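Local atomic coordinates of acetyl-CoA acetyltransferase (Mycobacterium smegmatis, PDB entry 4EGV), a protein that is a monomeric member of the thiolase superfamily with an additional C-terminal domain and probably has acyltransferase activity. Residues V193-L198 and S344-P349; A201-L206 and E498-G503; L215-L220 and P258-M263; M254-Y259 and T459-Y464; P468-I473 and L484-D489. All blocks are in the same frame, centred on the assembly; numbering follows the deposited sequence.

Interaction 1. Residues V193-L198 and S344-P349; sequences VQYGLL and SCFPFP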
# COMPACT_ATOMS: atom_id res chain seq x y z
N VAL A 193 12.26 8.90 -2.27
CA VAL A 193 12.42 10.30 -2.46
C VAL A 193 11.04 11.04 -2.58
O VAL A 193 10.86 12.17 -2.10
CB VAL A 193 13.40 10.54 -3.63
CG1 VAL A 193 12.69 10.54 -4.96
CG2 VAL A 193 14.09 11.85 -3.46
N GLN A 194 10.07 10.39 -3.19
CA GLN A 194 8.75 10.98 -3.41
C GLN A 194 7.88 10.94 -2.19
O GLN A 194 7.11 11.86 -1.97
CB GLN A 194 8.04 10.27 -4.55
CG GLN A 194 7.87 11.15 -5.75
CD GLN A 194 7.75 10.38 -7.03
OE1 GLN A 194 8.57 9.50 -7.34
NE2 GLN A 194 6.71 10.70 -7.81
N TYR A 195 8.01 9.88 -1.40
CA TYR A 195 7.38 9.78 -0.12
C TYR A 195 7.95 10.73 0.90
O TYR A 195 7.24 11.11 1.83
CB TYR A 195 7.43 8.35 0.41
CG TYR A 195 6.23 7.53 -0.02
CD1 TYR A 195 4.97 7.71 0.57
CD2 TYR A 195 6.35 6.60 -1.05
CE1 TYR A 195 3.88 6.97 0.15
CE2 TYR A 195 5.26 5.85 -1.48
CZ TYR A 195 4.04 6.03 -0.88
OH TYR A 195 2.99 5.30 -1.32
N GLY A 196 9.21 11.10 0.72
CA GLY A 196 9.86 12.08 1.55
C GLY A 196 9.17 13.41 1.45
O GLY A 196 8.98 14.09 2.47
N LEU A 197 8.79 13.79 0.24
CA LEU A 197 8.11 15.05 -0.01
C LEU A 197 6.72 15.12 0.66
O LEU A 197 6.30 16.15 1.18
CB LEU A 197 7.97 15.30 -1.51
CG LEU A 197 9.24 15.70 -2.26
CD1 LEU A 197 9.24 15.35 -3.71
CD2 LEU A 197 9.59 17.13 -2.03
N LEU A 198 6.00 14.01 0.64
CA LEU A 198 4.68 13.90 1.21
C LEU A 198 4.71 13.96 2.70
O LEU A 198 3.90 14.54 3.32
CB LEU A 198 4.02 12.58 0.81
CG LEU A 198 3.12 12.45 -0.42
CD1 LEU A 198 3.68 13.09 -1.59
CD2 LEU A 198 2.81 11.06 -0.70
N SER A 344 2.06 -0.02 4.67
CA SER A 344 3.09 0.75 5.37
C SER A 344 4.51 0.63 4.79
O SER A 344 5.42 0.16 5.49
CB SER A 344 3.12 0.29 6.84
OG SER A 344 3.34 -1.12 6.96
N CYS A 345 4.74 1.04 3.55
CA CYS A 345 6.15 1.00 3.08
C CYS A 345 6.87 2.16 3.83
O CYS A 345 7.96 2.03 4.36
CB CYS A 345 6.25 1.08 1.54
SG CYS A 345 7.72 0.27 0.68
N PHE A 346 6.16 3.27 3.92
CA PHE A 346 6.58 4.46 4.64
C PHE A 346 5.49 4.86 5.64
O PHE A 346 4.37 4.42 5.55
CB PHE A 346 6.84 5.57 3.62
CG PHE A 346 7.85 5.19 2.55
CD1 PHE A 346 9.22 5.35 2.79
CD2 PHE A 346 7.44 4.62 1.34
CE1 PHE A 346 10.16 4.98 1.84
CE2 PHE A 346 8.36 4.24 0.39
CZ PHE A 346 9.73 4.41 0.63
N PRO A 347 5.83 5.66 6.62
CA PRO A 347 4.87 6.10 7.59
C PRO A 347 3.65 6.86 7.03
O PRO A 347 2.54 6.70 7.53
CB PRO A 347 5.70 7.02 8.47
CG PRO A 347 7.00 6.47 8.42
CD PRO A 347 7.19 6.01 7.04
N PHE A 348 3.87 7.68 6.02
CA PHE A 348 2.85 8.53 5.49
C PHE A 348 1.48 7.89 5.22
O PHE A 348 0.46 8.41 5.67
CB PHE A 348 3.37 9.31 4.28
CG PHE A 348 2.32 10.14 3.65
CD1 PHE A 348 2.02 11.44 4.14
CD2 PHE A 348 1.52 9.60 2.61
CE1 PHE A 348 0.96 12.22 3.57
CE2 PHE A 348 0.45 10.37 2.02
CZ PHE A 348 0.17 11.69 2.51
N PRO A 349 1.42 6.78 4.45
CA PRO A 349 0.10 6.26 4.08
C PRO A 349 -0.65 5.65 5.25
O PRO A 349 -1.86 5.41 5.14
CB PRO A 349 0.40 5.21 3.00
CG PRO A 349 1.77 4.89 3.18
CD PRO A 349 2.49 6.03 3.78
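Two different first torsions bring Phe346 and Phe348 against Tyr195 and Leu198. In Phe346, CG lies anti to its own carbonyl carbon (chi1 -56°), whereas in Phe348 it is turned anti to the backbone N (chi1 176°), which swings this ring over Leu198. The contact belongs to the thiolase fold: strand 337-342, at one border of the nine-stranded sheet, leads through a short loop into helix 348-357, and helix 191-206 packs on that loop and the start of the helix. The rings of Tyr195 and Phe346 form a near-parallel but strongly slid aromatic pair, with planes 22° apart and centroids separated by 4.6 Å. Because of the slide, it is the rim atom Phe346 CD2 that sits over one face of the tyrosine, while the methylene Tyr195 CB makes a CH-pi contact 4.0 Å from the Phe346 ring centroid. The far half of the tyrosine ring reaches Pro349, with Tyr195 CE1 at 4.0 Å from Pro349 CD and the two side chains crossed at about a right angle. Phe348 CD2 comes near the edge of the same ring, close to its plane. The buried hydroxyl of Tyr195 is satisfied by a hydrogen bond to Ala412 N. Tyr259 also packs on Phe346. One helical turn on from Tyr195, Leu198 covers Phe348: Leu198 CB stands over the middle of the phenyl face, 4.0 Å from its centroid, and Leu198 CD2 reaches toward the rim at Phe348 CE2, 3.7 Å away.

Interaction 2. Residues A201-L206 and E498-G503; sequences ARRARL and EGDPIG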
# COMPACT_ATOMS: atom_id res chain seq x y z
N ALA A 201 5.58 17.44 3.74
CA ALA A 201 4.35 18.24 3.56
C ALA A 201 3.32 18.07 4.71
O ALA A 201 2.60 19.01 5.04
CB ALA A 201 3.74 17.97 2.21
N ARG A 202 3.27 16.88 5.31
CA ARG A 202 2.38 16.59 6.42
C ARG A 202 2.96 17.21 7.69
O ARG A 202 2.24 17.65 8.58
CB ARG A 202 2.21 15.09 6.59
CG ARG A 202 1.27 14.68 7.68
CD ARG A 202 1.18 13.20 7.85
NE ARG A 202 0.41 12.88 9.04
CZ ARG A 202 0.93 12.72 10.26
NH1 ARG A 202 2.23 12.81 10.44
NH2 ARG A 202 0.13 12.45 11.31
N ARG A 203 4.28 17.23 7.76
CA ARG A 203 4.94 17.88 8.87
C ARG A 203 4.67 19.39 8.90
O ARG A 203 4.50 19.96 9.98
CB ARG A 203 6.44 17.61 8.86
CG ARG A 203 7.12 18.17 10.08
CD ARG A 203 8.58 17.92 10.15
NE ARG A 203 9.33 18.65 9.13
CZ ARG A 203 9.71 19.91 9.22
NH1 ARG A 203 9.40 20.61 10.27
NH2 ARG A 203 10.40 20.47 8.25
N ALA A 204 4.64 20.00 7.72
CA ALA A 204 4.24 21.40 7.55
C ALA A 204 2.85 21.69 8.09
O ALA A 204 2.71 22.47 9.01
CB ALA A 204 4.32 21.80 6.09
N ARG A 205 1.83 21.02 7.54
CA ARG A 205 0.46 21.19 8.00
C ARG A 205 0.26 21.01 9.51
O ARG A 205 -0.47 21.77 10.11
CB ARG A 205 -0.53 20.32 7.21
CG ARG A 205 -1.98 20.73 7.46
CD ARG A 205 -2.97 19.70 7.00
NE ARG A 205 -2.95 18.46 7.77
CZ ARG A 205 -2.45 17.31 7.33
NH1 ARG A 205 -1.89 17.25 6.13
NH2 ARG A 205 -2.48 16.23 8.10
N LEU A 206 0.89 20.01 10.12
CA LEU A 206 0.76 19.79 11.55
C LEU A 206 1.58 20.75 12.39
O LEU A 206 1.44 20.78 13.61
CB LEU A 206 1.20 18.38 11.90
CG LEU A 206 0.30 17.21 11.54
CD1 LEU A 206 0.83 15.96 12.21
CD2 LEU A 206 -1.18 17.45 11.88
N GLU A 498 19.47 20.38 8.21
CA GLU A 498 19.77 20.67 9.61
C GLU A 498 18.86 21.69 10.28
O GLU A 498 18.81 21.74 11.51
CB GLU A 498 21.23 21.13 9.75
CG GLU A 498 22.29 20.03 9.50
CD GLU A 498 23.76 20.50 9.76
OE1 GLU A 498 24.03 21.72 9.91
OE2 GLU A 498 24.64 19.61 9.79
N GLY A 499 18.01 22.32 9.50
CA GLY A 499 17.03 23.25 10.03
C GLY A 499 15.57 22.97 9.73
O GLY A 499 15.15 21.86 9.72
N ASP A 500 14.80 24.01 9.49
CA ASP A 500 13.39 23.91 9.17
C ASP A 500 13.08 24.90 8.06
O ASP A 500 13.04 26.09 8.28
CB ASP A 500 12.57 24.20 10.42
CG ASP A 500 11.17 23.71 10.33
OD1 ASP A 500 10.63 23.66 9.24
OD2 ASP A 500 10.59 23.41 11.37
N PRO A 501 12.90 24.38 6.85
CA PRO A 501 12.84 25.22 5.65
C PRO A 501 11.45 25.68 5.25
O PRO A 501 11.33 26.70 4.58
CB PRO A 501 13.42 24.31 4.57
CG PRO A 501 13.11 22.93 5.04
CD PRO A 501 13.21 22.97 6.53
N ILE A 502 10.40 24.94 5.63
CA ILE A 502 9.10 25.29 5.16
C ILE A 502 8.87 26.78 5.08
O ILE A 502 8.90 27.46 6.08
CB ILE A 502 8.12 24.79 6.14
CG1 ILE A 502 8.50 23.38 6.51
CG2 ILE A 502 6.77 24.84 5.55
CD1 ILE A 502 9.84 23.30 7.12
N GLY A 503 8.59 27.30 3.91
CA GLY A 503 8.22 28.70 3.87
C GLY A 503 9.35 29.67 3.63
O GLY A 503 9.14 30.86 3.58
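Arg203 and Asp500 form the ionic part of this contact, their side chains approaching from opposite directions. The arginine leaves the helix with CG anti to the backbone N and bends at chi3, which turns the guanidinium toward the loop 498-503. Its NH1 donates to Asp500 OD2 at 3.2 Å with an N-H...O angle of 155°. The acceptor is close to the guanidinium plane, but the carboxylate is rotated: the two planes are 60° apart, and OD2 is met from above its own carboxylate plane rather than within it. Possible weak bonds to the other oxygen, OD1, are doubtful because that atom is poorly placed in the model.

Further hydrogen bonds hold the guanidinium from outside the two segments. NH2 binds the hydroxyl of Tyr460 on strand 453-463, and NH1 also reaches the carbonyl O of Leu208, just past the helix.

Apolar packing is slight. Ala204 CB meets Ile502 CG2 at 3.9 Å, and the ring atom Pro501 CD lies near the guanidinium plane, 4.1 Å from Arg203 NH2. Pro501 also packs on Leu495, Leu496 and Tyr460.

The contact thus joins the C-terminal part of helix 191-206 to the loop between helix 490-498 and strand 505-509 of the additional C-terminal domain. The carboxylate probably offsets the charge of the buried guanidinium, and the arginine would in turn favour the ionised aspartate; shared among Asp500, Tyr460 and Leu208, the guanidinium has its rotation fixed by all three.

Interaction 3. Residues L215-L220 and P258-M263; sequences LAMAEL and PYPRLM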
# COMPACT_ATOMS: atom_id res chain seq x y z
N LEU A 215 10.08 11.52 15.97
CA LEU A 215 9.59 10.71 17.10
C LEU A 215 8.25 10.07 16.78
O LEU A 215 8.00 8.91 17.14
CB LEU A 215 9.52 11.55 18.38
CG LEU A 215 8.91 10.96 19.66
CD1 LEU A 215 9.85 10.02 20.36
CD2 LEU A 215 8.44 12.06 20.61
N ALA A 216 7.37 10.83 16.12
CA ALA A 216 6.07 10.32 15.76
C ALA A 216 6.20 9.09 14.86
O ALA A 216 5.50 8.10 15.08
CB ALA A 216 5.24 11.41 15.10
N MSE A 217 7.08 9.18 13.86
CA MSE A 217 7.38 8.09 12.93
C MSE A 217 7.95 6.84 13.60
O MSE A 217 7.61 5.72 13.23
CB MSE A 217 8.40 8.54 11.89
CG MSE A 217 7.90 9.44 10.84
SE MSE A 217 9.26 9.78 9.40
CE MSE A 217 10.91 10.07 10.39
N ALA A 218 8.86 7.03 14.54
CA ALA A 218 9.40 5.93 15.27
C ALA A 218 8.35 5.30 16.18
O ALA A 218 8.34 4.10 16.35
CB ALA A 218 10.61 6.37 16.03
N GLU A 219 7.44 6.11 16.74
CA GLU A 219 6.37 5.60 17.61
C GLU A 219 5.25 4.89 16.90
O GLU A 219 4.58 4.02 17.46
CB GLU A 219 5.80 6.70 18.51
CG GLU A 219 6.63 6.90 19.76
CD GLU A 219 6.00 7.81 20.80
OE1 GLU A 219 5.48 8.90 20.45
OE2 GLU A 219 6.08 7.44 22.00
N LEU A 220 5.05 5.27 15.64
CA LEU A 220 4.18 4.57 14.74
C LEU A 220 4.75 3.20 14.36
O LEU A 220 4.04 2.20 14.42
CB LEU A 220 3.94 5.43 13.50
CG LEU A 220 3.02 4.84 12.45
CD1 LEU A 220 1.63 4.88 12.92
CD2 LEU A 220 3.19 5.58 11.20
N PRO A 258 12.73 12.46 5.24
CA PRO A 258 13.21 12.52 6.61
C PRO A 258 13.58 11.20 7.24
O PRO A 258 13.69 11.14 8.47
CB PRO A 258 12.00 13.10 7.35
CG PRO A 258 10.85 12.56 6.63
CD PRO A 258 11.29 12.20 5.21
N TYR A 259 13.76 10.16 6.42
CA TYR A 259 13.92 8.78 6.92
C TYR A 259 15.34 8.28 7.17
O TYR A 259 16.21 8.36 6.30
CB TYR A 259 13.28 7.76 6.01
CG TYR A 259 11.95 8.13 5.47
CD1 TYR A 259 10.81 8.08 6.29
CD2 TYR A 259 11.80 8.47 4.11
CE1 TYR A 259 9.55 8.40 5.79
CE2 TYR A 259 10.56 8.80 3.61
CZ TYR A 259 9.44 8.76 4.45
OH TYR A 259 8.23 9.06 3.93
N PRO A 260 15.57 7.75 8.38
CA PRO A 260 16.77 6.98 8.69
C PRO A 260 16.66 5.59 8.11
O PRO A 260 15.57 5.08 7.94
CB PRO A 260 16.80 6.92 10.21
CG PRO A 260 15.55 7.58 10.69
CD PRO A 260 14.69 7.93 9.56
N ARG A 261 17.81 5.00 7.80
CA ARG A 261 17.88 3.67 7.20
C ARG A 261 16.98 2.59 7.81
O ARG A 261 16.41 1.86 7.07
CB ARG A 261 19.31 3.16 7.17
CG ARG A 261 19.56 2.20 6.04
CD ARG A 261 20.90 1.50 6.18
NE ARG A 261 20.72 0.06 6.26
CZ ARG A 261 20.69 -0.68 7.37
NH1 ARG A 261 20.83 -0.17 8.59
NH2 ARG A 261 20.50 -1.99 7.25
N LEU A 262 16.88 2.45 9.14
CA LEU A 262 16.13 1.32 9.72
C LEU A 262 14.64 1.39 9.48
O LEU A 262 13.93 0.41 9.64
CB LEU A 262 16.40 1.16 11.21
CG LEU A 262 17.79 0.67 11.58
CD1 LEU A 262 17.85 0.44 13.05
CD2 LEU A 262 18.15 -0.61 10.84
N MSE A 263 14.19 2.55 9.05
CA MSE A 263 12.79 2.83 8.83
C MSE A 263 12.39 2.60 7.38
O MSE A 263 11.24 2.81 7.01
CB MSE A 263 12.60 4.30 9.18
CG MSE A 263 11.18 4.77 9.34
SE MSE A 263 11.09 5.97 10.91
CE MSE A 263 10.89 4.58 12.23
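The selenomethionine side chains of Met217 and Met263 pass each other obliquely, Met263 SE lying against Met217 CB at 3.8 Å and the methyl Met217 CE against Met263 SE. Farther along, Met263 CE reaches the helix backbone, 3.6 Å from Ala218 CA and close to the carbonyl O of Met217. Met263 gets there through bends at chi2 and chi3, which fold its terminal methyl onto the helix. Met217 crosses Tyr259 at about a right angle. Its SE is 4.9 Å from the centroid of the phenol ring and 64° off the ring normal, an oblique Met-aromatic contact made chiefly with the CD1-CE1 side. The contact sets helix 210-230 against the chain that leaves the small hairpin 254-260 and enters a 3-10 turn at 261-263, closed by Met263 N bonding to Pro260 O. A bend at chi3 of Met217 (-44°) carries CE past the tyrosine to the backbone, 3.5 Å from Pro258 O. Met217 SE also touches Pro258 CG at 4.2 Å. Phe351 of helix 348-357 packs on Met217 as well, and Leu245 touches both Ala218 and Met263. The tyrosine hydroxyl is taken up by a hydrogen bond to Glu199 OE2 on helix 191-206.

Interaction 4. Residues M254-Y259 and T459-Y464; sequences MIVDPY and TYTVRY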
# COMPACT_ATOMS: atom_id res chain seq x y z
N MSE A 254 20.92 8.54 7.85
CA MSE A 254 19.99 9.25 6.99
C MSE A 254 20.17 8.82 5.53
O MSE A 254 21.26 8.91 5.00
CB MSE A 254 20.20 10.77 7.16
CG MSE A 254 19.68 11.36 8.47
SE MSE A 254 17.70 11.07 8.77
CE MSE A 254 16.98 12.54 7.66
N ILE A 255 19.09 8.34 4.90
CA ILE A 255 19.07 7.95 3.47
C ILE A 255 18.43 9.03 2.60
O ILE A 255 19.08 9.61 1.76
CB ILE A 255 18.26 6.62 3.26
CG1 ILE A 255 18.87 5.47 4.04
CG2 ILE A 255 18.15 6.22 1.75
CD1 ILE A 255 20.01 4.71 3.30
N VAL A 256 17.15 9.25 2.79
CA VAL A 256 16.39 10.26 2.09
C VAL A 256 15.53 10.96 3.16
O VAL A 256 14.91 10.30 3.97
CB VAL A 256 15.55 9.62 0.95
CG1 VAL A 256 14.43 10.51 0.53
CG2 VAL A 256 16.43 9.26 -0.27
N ASP A 257 15.54 12.30 3.18
CA ASP A 257 14.85 13.06 4.21
C ASP A 257 13.36 12.82 4.12
O ASP A 257 12.76 13.03 3.07
CB ASP A 257 15.15 14.55 4.12
CG ASP A 257 15.13 15.24 5.50
OD1 ASP A 257 16.18 15.23 6.18
OD2 ASP A 257 14.08 15.80 5.89
N PRO A 258 12.73 12.46 5.24
CA PRO A 258 13.21 12.52 6.61
C PRO A 258 13.58 11.20 7.24
O PRO A 258 13.69 11.14 8.47
CB PRO A 258 12.00 13.10 7.35
CG PRO A 258 10.85 12.56 6.63
CD PRO A 258 11.29 12.20 5.21
N TYR A 259 13.76 10.16 6.42
CA TYR A 259 13.92 8.78 6.92
C TYR A 259 15.34 8.28 7.17
O TYR A 259 16.21 8.36 6.30
CB TYR A 259 13.28 7.76 6.01
CG TYR A 259 11.95 8.13 5.47
CD1 TYR A 259 10.81 8.08 6.29
CD2 TYR A 259 11.80 8.47 4.11
CE1 TYR A 259 9.55 8.40 5.79
CE2 TYR A 259 10.56 8.80 3.61
CZ TYR A 259 9.44 8.76 4.45
OH TYR A 259 8.23 9.06 3.93
N THR A 459 7.42 22.07 0.27
CA THR A 459 7.98 20.82 0.77
C THR A 459 9.33 20.52 0.09
O THR A 459 9.72 21.17 -0.87
CB THR A 459 6.97 19.66 0.66
OG1 THR A 459 7.49 18.50 1.31
CG2 THR A 459 6.64 19.37 -0.77
N TYR A 460 10.03 19.55 0.62
CA TYR A 460 11.42 19.30 0.30
C TYR A 460 11.79 17.87 0.66
O TYR A 460 11.13 17.19 1.46
CB TYR A 460 12.33 20.28 1.08
CG TYR A 460 12.33 20.04 2.58
CD1 TYR A 460 13.34 19.29 3.20
CD2 TYR A 460 11.30 20.54 3.39
CE1 TYR A 460 13.34 19.05 4.56
CE2 TYR A 460 11.29 20.31 4.77
CZ TYR A 460 12.32 19.56 5.35
OH TYR A 460 12.31 19.32 6.71
N THR A 461 12.88 17.41 0.07
CA THR A 461 13.59 16.27 0.60
C THR A 461 15.09 16.42 0.30
O THR A 461 15.48 17.30 -0.46
CB THR A 461 12.99 14.94 0.09
OG1 THR A 461 13.63 13.82 0.72
CG2 THR A 461 13.06 14.85 -1.41
N VAL A 462 15.92 15.59 0.92
CA VAL A 462 17.33 15.60 0.63
C VAL A 462 17.81 14.18 0.35
O VAL A 462 17.41 13.23 1.03
CB VAL A 462 18.15 16.19 1.79
CG1 VAL A 462 19.63 16.34 1.39
CG2 VAL A 462 17.60 17.52 2.22
N ARG A 463 18.67 14.02 -0.65
CA ARG A 463 19.29 12.72 -0.90
C ARG A 463 20.65 12.65 -0.24
O ARG A 463 21.57 13.33 -0.65
CB ARG A 463 19.45 12.45 -2.39
CG ARG A 463 18.19 12.63 -3.20
CD ARG A 463 18.21 11.79 -4.45
NE ARG A 463 18.41 10.40 -4.07
CZ ARG A 463 17.92 9.35 -4.72
NH1 ARG A 463 17.17 9.48 -5.82
NH2 ARG A 463 18.18 8.15 -4.24
N TYR A 464 20.76 11.82 0.78
CA TYR A 464 22.00 11.67 1.55
C TYR A 464 22.86 10.54 0.98
O TYR A 464 24.01 10.34 1.37
CB TYR A 464 21.72 11.41 3.02
CG TYR A 464 20.93 12.49 3.69
CD1 TYR A 464 21.54 13.65 4.12
CD2 TYR A 464 19.58 12.32 3.94
CE1 TYR A 464 20.80 14.65 4.76
CE2 TYR A 464 18.84 13.30 4.60
CZ TYR A 464 19.45 14.46 5.00
OH TYR A 464 18.71 15.40 5.64
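Tyr464 and Asp257 meet through their side-chain ends, Tyr464 OH donating to Asp257 OD1 at 2.6 Å. The carboxylate oxygen is approached on its anti side, somewhat out of the carboxylate plane, and the ring and carboxylate planes are 47° apart. Tyr464 has CG anti to its carbonyl carbon (chi1 -59°), which lays the ring alongside Met254. That selenomethionine points the same way; its CB makes a CH-pi contact over one ring face, 3.9 Å from the centroid, and the bends at chi2 and chi3 bring CE back to Tyr464 CE2. Val462 CG1 covers the opposite face. The backbones form a single beta bridge, Val256 with Arg463, flanked by Tyr464 N to Ile255 O (2.9 Å) and Asp257 N to Val462 O (3.0 Å). The bridge ties a tiny hairpin, reversed by a type VIa turn at Asp257 and cis Pro258, to the end of strand 453-463 in the C-terminal five-stranded sheet. The strand directions are 121° apart, and the pairing goes no further. Beyond it Thr461 takes over: its hydroxyl OG1 donates to a lone pair of Asp257 O at 2.6 Å, in the carbonyl plane. Asp257 OD2 lies obliquely to the Tyr460 ring, whose hydroxyl instead bonds to Arg203 NH2.

Interaction 5. Residues P468-I473 and L484-D489; sequences PHTGII and LAKTKD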
# COMPACT_ATOMS: atom_id res chain seq x y z
N PRO A 468 27.60 15.50 -3.99
CA PRO A 468 27.17 16.17 -2.75
C PRO A 468 25.68 15.87 -2.44
O PRO A 468 24.94 15.49 -3.33
CB PRO A 468 27.46 17.66 -3.03
CG PRO A 468 27.75 17.75 -4.48
CD PRO A 468 27.73 16.42 -5.12
N HIS A 469 25.29 16.01 -1.18
CA HIS A 469 23.88 15.87 -0.81
C HIS A 469 23.02 16.76 -1.71
O HIS A 469 23.39 17.88 -2.04
CB HIS A 469 23.67 16.17 0.69
CG HIS A 469 24.40 15.23 1.60
ND1 HIS A 469 24.60 15.50 2.94
CD2 HIS A 469 24.98 14.03 1.38
CE1 HIS A 469 25.29 14.52 3.50
NE2 HIS A 469 25.53 13.61 2.57
N THR A 470 21.87 16.26 -2.11
CA THR A 470 21.06 16.91 -3.13
C THR A 470 19.64 17.11 -2.64
O THR A 470 19.00 16.16 -2.22
CB THR A 470 21.03 16.05 -4.44
OG1 THR A 470 22.35 15.84 -4.91
CG2 THR A 470 20.23 16.71 -5.56
N GLY A 471 19.17 18.36 -2.74
CA GLY A 471 17.83 18.75 -2.33
C GLY A 471 16.82 18.80 -3.46
O GLY A 471 17.11 19.21 -4.56
N ILE A 472 15.62 18.33 -3.18
CA ILE A 472 14.52 18.46 -4.12
C ILE A 472 13.47 19.29 -3.42
O ILE A 472 13.13 19.05 -2.26
CB ILE A 472 13.89 17.11 -4.46
CG1 ILE A 472 14.97 16.03 -4.71
CG2 ILE A 472 12.86 17.27 -5.55
CD1 ILE A 472 15.46 15.85 -6.10
N ILE A 473 12.97 20.28 -4.14
CA ILE A 473 12.02 21.21 -3.57
C ILE A 473 10.76 21.27 -4.43
O ILE A 473 10.83 21.28 -5.65
CB ILE A 473 12.68 22.61 -3.42
CG1 ILE A 473 13.94 22.51 -2.56
CG2 ILE A 473 11.69 23.66 -2.86
CD1 ILE A 473 14.51 23.83 -2.13
N LEU A 484 8.92 22.51 -9.33
CA LEU A 484 9.95 21.65 -8.77
C LEU A 484 11.33 22.28 -8.95
O LEU A 484 11.57 23.00 -9.91
CB LEU A 484 9.90 20.29 -9.47
CG LEU A 484 8.96 19.23 -8.94
CD1 LEU A 484 8.85 18.16 -9.95
CD2 LEU A 484 9.55 18.72 -7.66
N ALA A 485 12.24 22.01 -8.01
CA ALA A 485 13.62 22.42 -8.18
C ALA A 485 14.61 21.47 -7.51
O ALA A 485 14.31 20.82 -6.49
CB ALA A 485 13.83 23.84 -7.69
N LYS A 486 15.79 21.39 -8.11
CA LYS A 486 16.88 20.58 -7.62
C LYS A 486 18.00 21.52 -7.19
O LYS A 486 18.17 22.59 -7.76
CB LYS A 486 17.36 19.69 -8.76
CG LYS A 486 18.22 18.52 -8.31
CD LYS A 486 19.45 18.31 -9.23
CE LYS A 486 19.32 17.04 -10.07
NZ LYS A 486 20.01 17.16 -11.37
N THR A 487 18.79 21.12 -6.20
CA THR A 487 19.78 22.03 -5.62
C THR A 487 20.98 21.29 -5.00
O THR A 487 20.84 20.30 -4.26
CB THR A 487 19.11 23.08 -4.61
OG1 THR A 487 20.04 24.10 -4.25
CG2 THR A 487 18.63 22.43 -3.33
N LYS A 488 22.17 21.78 -5.31
CA LYS A 488 23.38 21.31 -4.63
C LYS A 488 24.12 22.45 -3.96
O LYS A 488 25.18 22.24 -3.37
CB LYS A 488 24.31 20.60 -5.60
CG LYS A 488 23.69 19.36 -6.12
CD LYS A 488 24.59 18.51 -6.94
CE LYS A 488 23.72 17.54 -7.68
NZ LYS A 488 24.37 16.24 -7.91
N ASP A 489 23.59 23.66 -4.10
CA ASP A 489 24.09 24.77 -3.34
C ASP A 489 24.33 24.35 -1.87
O ASP A 489 23.42 23.91 -1.17
CB ASP A 489 23.13 25.96 -3.51
CG ASP A 489 23.33 27.02 -2.46
OD1 ASP A 489 24.30 27.82 -2.56
OD2 ASP A 489 22.49 27.07 -1.53
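Ile473 and Ala485 make the tight end of this strand pair, their backbones joined by two hydrogen bonds: Ile473 N to Ala485 O and Ala485 N to Ile473 O, both 2.8 Å. Next comes the non-hydrogen-bonded pair Ile472 and Lys486, then Gly471 and Thr487, where Gly471 N to Thr487 O is a sound bond of 3.0 Å but the return bond, Thr487 N to Gly471 O, is weak. Thr487 CG2 sits between its backbone N and carbonyl carbon, which brings the methyl against the bare Gly471 CA at 3.9 Å. Leu492 and Leu496 of helix 490-498 cover Ile473 on that face. On the other face Ile472 CG2 meets Leu484 CD2 at 4.2 Å.

The solvent side is looser. The Lys488 chain, bent only at its last bond, passes Thr470, with CE 3.5 Å from Thr470 OG1, and its CD brushes the exposed ring of Pro468. Thr470 OG1 donates instead to Pro468 O within its own segment. This hairpin, followed by helix 490-498 and two more strands, with 482-487 bonded to the chain end (Lys486 to Asn515, Thr487 OG1 to Ala517 O), is consistent with an OB-fold barrel.

Helix 191-206 carries interactions 1 and 2, about 15 Å apart between centres, and helix 210-230, next in the chain, carries interaction 3. Interaction 4 shares Pro258 and Tyr259 with interaction 3 and, through neighbouring strands 453-463 and 470-476, the C-terminal sheet with interaction 5, about 10 Å away. The segments open in the order 1, 2, 3, 4, 5, but interactions 3, 4 and 5 all fall between the two halves of interaction 2. Interactions 1 and 4 touch where Leu197 O meets Thr459 OG1; 2 and 4 also touch, their centres about 12 Å apart. Together they form a continuous path from the thiolase sheet to the additional C-terminal domain, packing it onto the same monomer.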